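Local coordinates for protein acetyl-CoA acetyltransferase (Bacillus anthracis, PDB 3SS6) that probably catalyses the thiolase reaction, the reversible condensation of two acetyl-CoA molecules into acetoacetyl-CoA and free CoA, at residues A[164-178]-A[230-244]. Numbering follows the deposited sequence.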
ATOM      1  N   GLU A 164     -21.357  16.849  18.697  1.00 23.76           N
ATOM      2  CA  GLU A 164     -22.775  17.034  18.407  1.00 24.76           C
ATOM      3  C   GLU A 164     -23.620  16.463  19.535  1.00 26.57           C
ATOM      4  O   GLU A 164     -24.713  16.951  19.804  1.00 25.94           O
ATOM      5  CB  GLU A 164     -23.172  16.393  17.072  1.00 25.38           C
ATOM      6  CG  GLU A 164     -22.756  17.180  15.822  1.00 25.43           C
ATOM      7  CD  GLU A 164     -23.642  18.393  15.547  1.00 28.34           C
ATOM      8  OE1 GLU A 164     -24.609  18.617  16.306  1.00 29.06           O
ATOM      9  OE2 GLU A 164     -23.369  19.119  14.563  1.00 24.56           O
ATOM     10  N   ASN A 165     -23.122  15.418  20.191  1.00 26.51           N
ATOM     11  CA  ASN A 165     -23.834  14.873  21.345  1.00 26.57           C
ATOM     12  C   ASN A 165     -23.949  15.924  22.437  1.00 24.43           C
ATOM     13  O   ASN A 165     -24.977  16.033  23.102  1.00 28.50           O
ATOM     14  CB  ASN A 165     -23.147  13.613  21.888  1.00 27.37           C
ATOM     15  CG  ASN A 165     -23.315  12.410  20.969  1.00 31.32           C
ATOM     16  OD1 ASN A 165     -24.254  12.349  20.168  1.00 30.84           O
ATOM     17  ND2 ASN A 165     -22.399  11.440  21.086  1.00 28.71           N
ATOM     18  N   LEU A 166     -22.883  16.692  22.623  1.00 24.17           N
ATOM     19  CA  LEU A 166     -22.881  17.738  23.632  1.00 24.58           C
ATOM     20  C   LEU A 166     -23.769  18.911  23.212  1.00 23.47           C
ATOM     21  O   LEU A 166     -24.413  19.525  24.052  1.00 24.11           O
ATOM     22  CB  LEU A 166     -21.453  18.196  23.935  1.00 24.36           C
ATOM     23  CG  LEU A 166     -20.670  17.268  24.867  1.00 23.95           C
ATOM     24  CD1 LEU A 166     -19.222  17.734  24.999  1.00 25.32           C
ATOM     25  CD2 LEU A 166     -21.343  17.176  26.237  1.00 25.54           C
ATOM     26  N   VAL A 167     -23.804  19.201  21.911  1.00 24.10           N
ATOM     27  CA  VAL A 167     -24.693  20.228  21.373  1.00 22.93           C
ATOM     28  C   VAL A 167     -26.126  19.925  21.783  1.00 25.69           C
ATOM     29  O   VAL A 167     -26.836  20.778  22.321  1.00 26.02           O
ATOM     30  CB  VAL A 167     -24.625  20.282  19.837  1.00 23.87           C
ATOM     31  CG1 VAL A 167     -25.785  21.097  19.266  1.00 23.44           C
ATOM     32  CG2 VAL A 167     -23.290  20.858  19.384  1.00 21.63           C
ATOM     33  N   GLU A 168     -26.560  18.703  21.509  1.00 27.92           N
ATOM     34  CA  GLU A 168     -27.903  18.272  21.855  0.50 32.42           C
ATOM     35  C   GLU A 168     -28.161  18.254  23.368  1.00 31.64           C
ATOM     36  O   GLU A 168     -29.212  18.681  23.835  1.00 32.20           O
ATOM     37  CB  GLU A 168     -28.172  16.893  21.254  0.50 34.83           C
ATOM     38  CG  GLU A 168     -28.115  16.886  19.726  0.50 37.38           C
ATOM     39  CD  GLU A 168     -27.789  15.517  19.137  0.50 40.81           C
ATOM     40  OE1 GLU A 168     -27.685  14.535  19.908  0.50 43.20           O
ATOM     41  OE2 GLU A 168     -27.631  15.427  17.898  0.50 40.01           O
ATOM     42  N   GLN A 169     -27.188  17.758  24.122  1.00 30.30           N
ATOM     43  CA  GLN A 169     -27.329  17.664  25.574  1.00 31.76           C
ATOM     44  C   GLN A 169     -27.432  19.035  26.249  1.00 28.53           C
ATOM     45  O   GLN A 169     -28.292  19.254  27.112  1.00 29.42           O
ATOM     46  CB  GLN A 169     -26.171  16.855  26.165  1.00 35.67           C
ATOM     47  CG  GLN A 169     -26.284  16.587  27.657  1.00 43.68           C
ATOM     48  CD  GLN A 169     -25.270  15.560  28.142  1.00 49.27           C
ATOM     49  OE1 GLN A 169     -24.940  14.607  27.428  1.00 51.38           O
ATOM     50  NE2 GLN A 169     -24.767  15.751  29.358  1.00 50.14           N
ATOM     51  N   TYR A 170     -26.561  19.957  25.851  1.00 26.39           N
ATOM     52  CA  TYR A 170     -26.498  21.274  26.479  1.00 27.02           C
ATOM     53  C   TYR A 170     -27.280  22.363  25.728  1.00 27.87           C
ATOM     54  O   TYR A 170     -27.227  23.537  26.100  1.00 28.19           O
ATOM     55  CB  TYR A 170     -25.033  21.686  26.682  1.00 25.89           C
ATOM     56  CG  TYR A 170     -24.378  20.994  27.858  1.00 26.93           C
ATOM     57  CD1 TYR A 170     -24.335  21.606  29.103  1.00 29.38           C
ATOM     58  CD2 TYR A 170     -23.817  19.727  27.728  1.00 28.23           C
ATOM     59  CE1 TYR A 170     -23.749  20.981  30.189  1.00 28.75           C
ATOM     60  CE2 TYR A 170     -23.226  19.091  28.817  1.00 27.53           C
ATOM     61  CZ  TYR A 170     -23.201  19.730  30.043  1.00 28.05           C
ATOM     62  OH  TYR A 170     -22.625  19.128  31.142  1.00 29.03           O
ATOM     63  N   GLU A 171     -28.013  21.958  24.695  1.00 27.88           N
ATOM     64  CA  GLU A 171     -28.808  22.878  23.874  1.00 27.63           C
ATOM     65  C   GLU A 171     -28.000  24.084  23.390  1.00 26.12           C
ATOM     66  O   GLU A 171     -28.430  25.237  23.508  1.00 27.38           O
ATOM     67  CB  GLU A 171     -30.080  23.315  24.609  1.00 34.09           C
ATOM     68  CG  GLU A 171     -30.989  22.143  24.956  1.00 41.01           C
ATOM     69  CD  GLU A 171     -32.268  22.573  25.654  1.00 49.43           C
ATOM     70  OE1 GLU A 171     -33.043  23.352  25.058  1.00 53.37           O
ATOM     71  OE2 GLU A 171     -32.493  22.130  26.800  1.00 51.49           O
ATOM     72  N   ILE A 172     -26.833  23.788  22.829  1.00 21.49           N
ATOM     73  CA  ILE A 172     -25.895  24.786  22.321  1.00 23.21           C
ATOM     74  C   ILE A 172     -26.261  25.181  20.893  1.00 25.36           C
ATOM     75  O   ILE A 172     -26.493  24.320  20.047  1.00 25.17           O
ATOM     76  CB  ILE A 172     -24.471  24.216  22.340  1.00 23.92           C
ATOM     77  CG1 ILE A 172     -24.101  23.808  23.767  1.00 24.43           C
ATOM     78  CG2 ILE A 172     -23.475  25.223  21.802  1.00 22.13           C
ATOM     79  CD1 ILE A 172     -22.796  23.024  23.866  1.00 21.16           C
ATOM     80  N   THR A 173     -26.328  26.483  20.626  1.00 23.66           N
ATOM     81  CA  THR A 173     -26.739  26.948  19.303  1.00 21.58           C
ATOM     82  C   THR A 173     -25.572  27.107  18.332  1.00 21.67           C
ATOM     83  O   THR A 173     -24.411  27.210  18.735  1.00 20.77           O
ATOM     84  CB  THR A 173     -27.481  28.291  19.384  1.00 24.03           C
ATOM     85  OG1 THR A 173     -26.556  29.312  19.767  1.00 21.98           O
ATOM     86  CG2 THR A 173     -28.613  28.218  20.406  1.00 24.82           C
ATOM     87  N   ARG A 174     -25.894  27.119  17.042  1.00 20.80           N
ATOM     88  CA  ARG A 174     -24.914  27.408  16.003  1.00 18.12           C
ATOM     89  C   ARG A 174     -24.273  28.773  16.249  1.00 19.88           C
ATOM     90  O   ARG A 174     -23.057  28.919  16.139  1.00 18.91           O
ATOM     91  CB  ARG A 174     -25.584  27.379  14.623  1.00 19.77           C
ATOM     92  CG  ARG A 174     -24.706  27.861  13.473  1.00 21.29           C
ATOM     93  CD  ARG A 174     -23.480  26.969  13.255  1.00 20.17           C
ATOM     94  NE  ARG A 174     -22.797  27.334  12.014  1.00 21.43           N
ATOM     95  CZ  ARG A 174     -23.090  26.829  10.817  1.00 21.55           C
ATOM     96  NH1 ARG A 174     -24.032  25.895  10.688  1.00 23.03           N
ATOM     97  NH2 ARG A 174     -22.427  27.238   9.744  1.00 21.07           N
ATOM     98  N   GLU A 175     -25.092  29.773  16.575  1.00 19.99           N
ATOM     99  CA  GLU A 175     -24.566  31.110  16.867  1.00 19.72           C
ATOM    100  C   GLU A 175     -23.543  31.094  18.004  1.00 20.63           C
ATOM    101  O   GLU A 175     -22.474  31.695  17.887  1.00 20.42           O
ATOM    102  CB  GLU A 175     -25.690  32.089  17.205  1.00 20.87           C
ATOM    103  CG  GLU A 175     -25.167  33.437  17.706  1.00 22.08           C
ATOM    104  CD  GLU A 175     -26.269  34.465  17.872  1.00 25.24           C
ATOM    105  OE1 GLU A 175     -27.080  34.617  16.941  1.00 26.90           O
ATOM    106  OE2 GLU A 175     -26.316  35.124  18.929  1.00 31.41           O
ATOM    107  N   GLU A 176     -23.875  30.433  19.112  1.00 19.29           N
ATOM    108  CA  GLU A 176     -22.931  30.348  20.229  1.00 18.76           C
ATOM    109  C   GLU A 176     -21.595  29.763  19.780  1.00 20.61           C
ATOM    110  O   GLU A 176     -20.532  30.271  20.126  1.00 18.08           O
ATOM    111  CB  GLU A 176     -23.494  29.500  21.372  1.00 20.49           C
ATOM    112  CG  GLU A 176     -24.600  30.177  22.165  1.00 24.49           C
ATOM    113  CD  GLU A 176     -25.175  29.285  23.256  1.00 29.78           C
ATOM    114  OE1 GLU A 176     -25.651  28.169  22.945  1.00 24.52           O
ATOM    115  OE2 GLU A 176     -25.146  29.706  24.432  1.00 35.58           O
ATOM    116  N   GLN A 177     -21.651  28.682  19.017  1.00 17.24           N
ATOM    117  CA  GLN A 177     -20.428  28.042  18.541  1.00 16.62           C
ATOM    118  C   GLN A 177     -19.626  28.975  17.643  1.00 17.88           C
ATOM    119  O   GLN A 177     -18.404  29.078  17.774  1.00 18.58           O
ATOM    120  CB  GLN A 177     -20.758  26.754  17.785  1.00 17.18           C
ATOM    121  CG  GLN A 177     -21.350  25.665  18.684  1.00 17.70           C
ATOM    122  CD  GLN A 177     -21.854  24.492  17.886  1.00 19.04           C
ATOM    123  OE1 GLN A 177     -21.072  23.756  17.289  1.00 20.30           O
ATOM    124  NE2 GLN A 177     -23.172  24.323  17.845  1.00 21.33           N
ATOM    125  N   ASP A 178     -20.316  29.651  16.731  1.00 19.72           N
ATOM    126  CA  ASP A 178     -19.634  30.523  15.786  1.00 18.68           C
ATOM    127  C   ASP A 178     -19.103  31.787  16.456  1.00 19.49           C
ATOM    128  O   ASP A 178     -18.114  32.365  15.999  1.00 18.53           O
ATOM    129  CB  ASP A 178     -20.517  30.834  14.571  1.00 17.98           C
ATOM    130  CG  ASP A 178     -20.640  29.640  13.630  1.00 19.20           C
ATOM    131  OD1 ASP A 178     -19.863  28.675  13.815  1.00 19.87           O
ATOM    132  OD2 ASP A 178     -21.498  29.671  12.716  1.00 18.62           O
ATOM    133  N   LEU A 230     -18.414  32.080   8.767  1.00 20.76           N
ATOM    134  CA  LEU A 230     -18.730  30.955   9.650  1.00 20.38           C
ATOM    135  C   LEU A 230     -20.169  30.468   9.467  1.00 21.09           C
ATOM    136  O   LEU A 230     -20.423  29.262   9.452  1.00 21.64           O
ATOM    137  CB  LEU A 230     -18.495  31.331  11.113  1.00 18.22           C
ATOM    138  CG  LEU A 230     -17.027  31.471  11.514  1.00 18.17           C
ATOM    139  CD1 LEU A 230     -16.890  32.272  12.823  1.00 20.15           C
ATOM    140  CD2 LEU A 230     -16.367  30.106  11.624  1.00 18.10           C
ATOM    141  N   ALA A 231     -21.105  31.404   9.326  1.00 21.67           N
ATOM    142  CA  ALA A 231     -22.520  31.049   9.214  1.00 20.65           C
ATOM    143  C   ALA A 231     -22.824  30.315   7.905  1.00 23.17           C
ATOM    144  O   ALA A 231     -23.839  29.625   7.791  1.00 24.81           O
ATOM    145  CB  ALA A 231     -23.406  32.290   9.352  1.00 21.63           C
ATOM    146  N   GLY A 232     -21.944  30.461   6.920  1.00 23.00           N
ATOM    147  CA  GLY A 232     -22.172  29.850   5.624  1.00 24.45           C
ATOM    148  C   GLY A 232     -21.624  28.439   5.475  1.00 26.90           C
ATOM    149  O   GLY A 232     -21.866  27.783   4.460  1.00 28.89           O
ATOM    150  N   LEU A 233     -20.894  27.966   6.479  1.00 25.61           N
ATOM    151  CA  LEU A 233     -20.297  26.629   6.418  1.00 26.31           C
ATOM    152  C   LEU A 233     -21.321  25.514   6.640  1.00 26.33           C
ATOM    153  O   LEU A 233     -22.287  25.679   7.384  1.00 27.41           O
ATOM    154  CB  LEU A 233     -19.167  26.496   7.441  1.00 24.47           C
ATOM    155  CG  LEU A 233     -18.007  27.486   7.319  1.00 23.01           C
ATOM    156  CD1 LEU A 233     -16.970  27.205   8.398  1.00 24.65           C
ATOM    157  CD2 LEU A 233     -17.373  27.424   5.930  1.00 26.85           C
ATOM    158  N   LYS A 234     -21.091  24.374   5.993  1.00 26.10           N
ATOM    159  CA  LYS A 234     -21.973  23.212   6.120  1.00 27.90           C
ATOM    160  C   LYS A 234     -21.619  22.389   7.358  1.00 25.01           C
ATOM    161  O   LYS A 234     -20.457  22.342   7.772  1.00 25.73           O
ATOM    162  CB  LYS A 234     -21.857  22.330   4.873  1.00 36.09           C
ATOM    163  CG  LYS A 234     -20.533  21.565   4.800  1.00 45.54           C
ATOM    164  CD  LYS A 234     -20.359  20.825   3.477  1.00 54.18           C
ATOM    165  CE  LYS A 234     -20.106  21.796   2.329  1.00 60.77           C
ATOM    166  NZ  LYS A 234     -19.813  21.100   1.039  1.00 65.59           N
ATOM    167  N   PRO A 235     -22.622  21.739   7.963  1.00 27.07           N
ATOM    168  CA  PRO A 235     -22.340  20.910   9.140  1.00 26.70           C
ATOM    169  C   PRO A 235     -21.455  19.735   8.740  1.00 27.76           C
ATOM    170  O   PRO A 235     -21.662  19.160   7.667  1.00 29.38           O
ATOM    171  CB  PRO A 235     -23.726  20.409   9.558  1.00 31.07           C
ATOM    172  CG  PRO A 235     -24.691  21.361   8.925  1.00 33.69           C
ATOM    173  CD  PRO A 235     -24.053  21.768   7.634  1.00 31.36           C
ATOM    174  N   ALA A 236     -20.495  19.382   9.592  1.00 26.61           N
ATOM    175  CA  ALA A 236     -19.475  18.398   9.231  1.00 29.62           C
ATOM    176  C   ALA A 236     -19.746  16.982   9.740  1.00 32.38           C
ATOM    177  O   ALA A 236     -19.158  16.021   9.234  1.00 33.71           O
ATOM    178  CB  ALA A 236     -18.105  18.871   9.702  1.00 25.31           C
ATOM    179  N   PHE A 237     -20.551  16.858  10.785  1.00 31.12           N
ATOM    180  CA  PHE A 237     -20.788  15.549  11.371  1.00 32.97           C
ATOM    181  C   PHE A 237     -22.215  15.014  11.407  1.00 41.11           C
ATOM    182  O   PHE A 237     -22.414  13.819  11.549  1.00 47.18           O
ATOM    183  CB  PHE A 237     -20.156  15.511  12.759  1.00 31.56           C
ATOM    184  CG  PHE A 237     -18.727  15.946  12.765  1.00 27.07           C
ATOM    185  CD1 PHE A 237     -17.719  15.051  12.484  1.00 29.14           C
ATOM    186  CD2 PHE A 237     -18.394  17.253  13.018  1.00 23.63           C
ATOM    187  CE1 PHE A 237     -16.418  15.453  12.468  1.00 25.91           C
ATOM    188  CE2 PHE A 237     -17.098  17.656  13.001  1.00 25.72           C
ATOM    189  CZ  PHE A 237     -16.105  16.759  12.731  1.00 28.64           C
ATOM    190  N   ARG A 238     -23.196  15.897  11.300  1.00 40.36           N
ATOM    191  CA  ARG A 238     -24.586  15.471  11.285  1.00 45.56           C
ATOM    192  C   ARG A 238     -25.383  16.331  10.328  1.00 43.89           C
ATOM    193  O   ARG A 238     -25.166  17.535  10.248  1.00 42.29           O
ATOM    194  CB  ARG A 238     -25.201  15.526  12.684  1.00 52.02           C
ATOM    195  CG  ARG A 238     -25.056  14.227  13.446  1.00 59.06           C
ATOM    196  CD  ARG A 238     -25.516  14.322  14.887  1.00 59.79           C
ATOM    197  NE  ARG A 238     -24.904  13.258  15.674  1.00 60.04           N
ATOM    198  CZ  ARG A 238     -25.037  13.112  16.987  1.00 58.54           C
ATOM    199  NH1 ARG A 238     -25.774  13.961  17.686  1.00 55.25           N
ATOM    200  NH2 ARG A 238     -24.428  12.107  17.598  1.00 60.12           N
ATOM    201  N   LYS A 239     -26.331  15.728   9.620  1.00 46.44           N
ATOM    202  CA  LYS A 239     -27.172  16.498   8.721  1.00 47.75           C
ATOM    203  C   LYS A 239     -27.971  17.395   9.658  1.00 46.45           C
ATOM    204  O   LYS A 239     -28.360  16.961  10.741  1.00 48.85           O
ATOM    205  CB  LYS A 239     -28.104  15.586   7.928  1.00 52.98           C
ATOM    206  N   ASP A 240     -28.215  18.638   9.268  1.00 44.50           N
ATOM    207  CA  ASP A 240     -28.954  19.549  10.135  1.00 44.60           C
ATOM    208  C   ASP A 240     -28.208  19.798  11.443  1.00 36.90           C
ATOM    209  O   ASP A 240     -28.806  20.220  12.434  1.00 36.96           O
ATOM    210  CB  ASP A 240     -30.357  19.005  10.427  1.00 52.23           C
ATOM    211  CG  ASP A 240     -31.204  18.874   9.173  1.00 60.96           C
ATOM    212  OD1 ASP A 240     -30.914  19.575   8.181  1.00 62.01           O
ATOM    213  OD2 ASP A 240     -32.164  18.072   9.182  1.00 67.34           O
ATOM    214  N   GLY A 241     -26.906  19.532  11.441  1.00 31.90           N
ATOM    215  CA  GLY A 241     -26.080  19.777  12.605  1.00 28.98           C
ATOM    216  C   GLY A 241     -25.605  21.216  12.675  1.00 28.10           C
ATOM    217  O   GLY A 241     -26.081  22.073  11.918  1.00 30.32           O
ATOM    218  N   SER A 242     -24.671  21.476  13.586  1.00 24.34           N
ATOM    219  CA  SER A 242     -24.131  22.822  13.786  1.00 23.93           C
ATOM    220  C   SER A 242     -22.614  22.843  13.966  1.00 19.96           C
ATOM    221  O   SER A 242     -22.001  23.899  13.874  1.00 19.90           O
ATOM    222  CB  SER A 242     -24.816  23.514  14.966  1.00 21.17           C
ATOM    223  OG  SER A 242     -24.709  22.724  16.140  1.00 24.39           O
ATOM    224  N   VAL A 243     -22.003  21.689  14.225  1.00 20.53           N
ATOM    225  CA  VAL A 243     -20.541  21.626  14.262  1.00 19.60           C
ATOM    226  C   VAL A 243     -20.013  21.629  12.825  1.00 19.05           C
ATOM    227  O   VAL A 243     -20.429  20.808  12.007  1.00 22.41           O
ATOM    228  CB  VAL A 243     -20.031  20.375  15.026  1.00 19.08           C
ATOM    229  CG1 VAL A 243     -18.501  20.353  15.088  1.00 19.35           C
ATOM    230  CG2 VAL A 243     -20.611  20.335  16.432  1.00 19.53           C
ATOM    231  N   THR A 244     -19.109  22.561  12.524  1.00 18.53           N
ATOM    232  CA  THR A 244     -18.571  22.727  11.176  1.00 19.03           C
ATOM    233  C   THR A 244     -17.043  22.704  11.223  1.00 18.10           C
ATOM    234  O   THR A 244     -16.441  22.662  12.294  1.00 18.50           O
ATOM    235  CB  THR A 244     -18.961  24.085  10.580  1.00 19.40           C
ATOM    236  OG1 THR A 244     -18.231  25.123  11.254  1.00 20.03           O
ATOM    237  CG2 THR A 244     -20.460  24.347  10.739  1.00 18.79           C
TER
HETATM  238  O   HOH W   1     -22.162  18.674  12.225  1.00 25.78           O
HETATM  239  O   HOH W   2     -26.860  20.733  16.017  1.00 54.47           O
HETATM  240  O   HOH W   3     -26.372  24.960  12.154  1.00 24.72           O
HETATM  241  O   HOH W   4     -25.218  25.346   8.002  1.00 33.44           O
HETATM  242  O   HOH W   5     -19.133  27.597  11.352  1.00 19.81           O
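Arg174 NH2 reaches across to two carbonyls of 230-244, Leu230 O at 2.9 Å, lying in the guanidinium plane, and Leu233 O at 2.8 Å, somewhat tilted. Its NE forms a salt bridge to Asp178 OD2 (2.8 Å), which fixes the rotation of the group, and Thr244 CG2 sits over the centre of one face, 3.6 Å above it. A bend at chi2 (64°) after an extended start swings the chain toward these carbonyls. Through NH1, two waters extend the grip to Gly241 O and again Leu233 O.

Glu164 works the other way, accepting: OE2 takes Ser242 N (2.9 Å) on its syn lone pair and Val243 N from above the carboxylate plane, nearly straight at 171°. A water joins the same oxygen to Phe237 N and Val243 O. Gln177 NE2 gives a further bond to Ser242 OG (2.8 Å), while Val167 and Val243 meet through their CG2 methyls.

Glu164 CB lies over one face of the Arg238 guanidinium, toward its rim, and Arg238 NH2 donates to Asn165 OD1 (2.6 Å) at the edge.

Buried Glu164 probably stays ionised, stabilised by two amides and a water; within the thiolase N-terminal domain, the loop-rich segment 230-244 is thus held to the consecutive helices 159-170 and 174-194 chiefly by polar side chains binding its backbone.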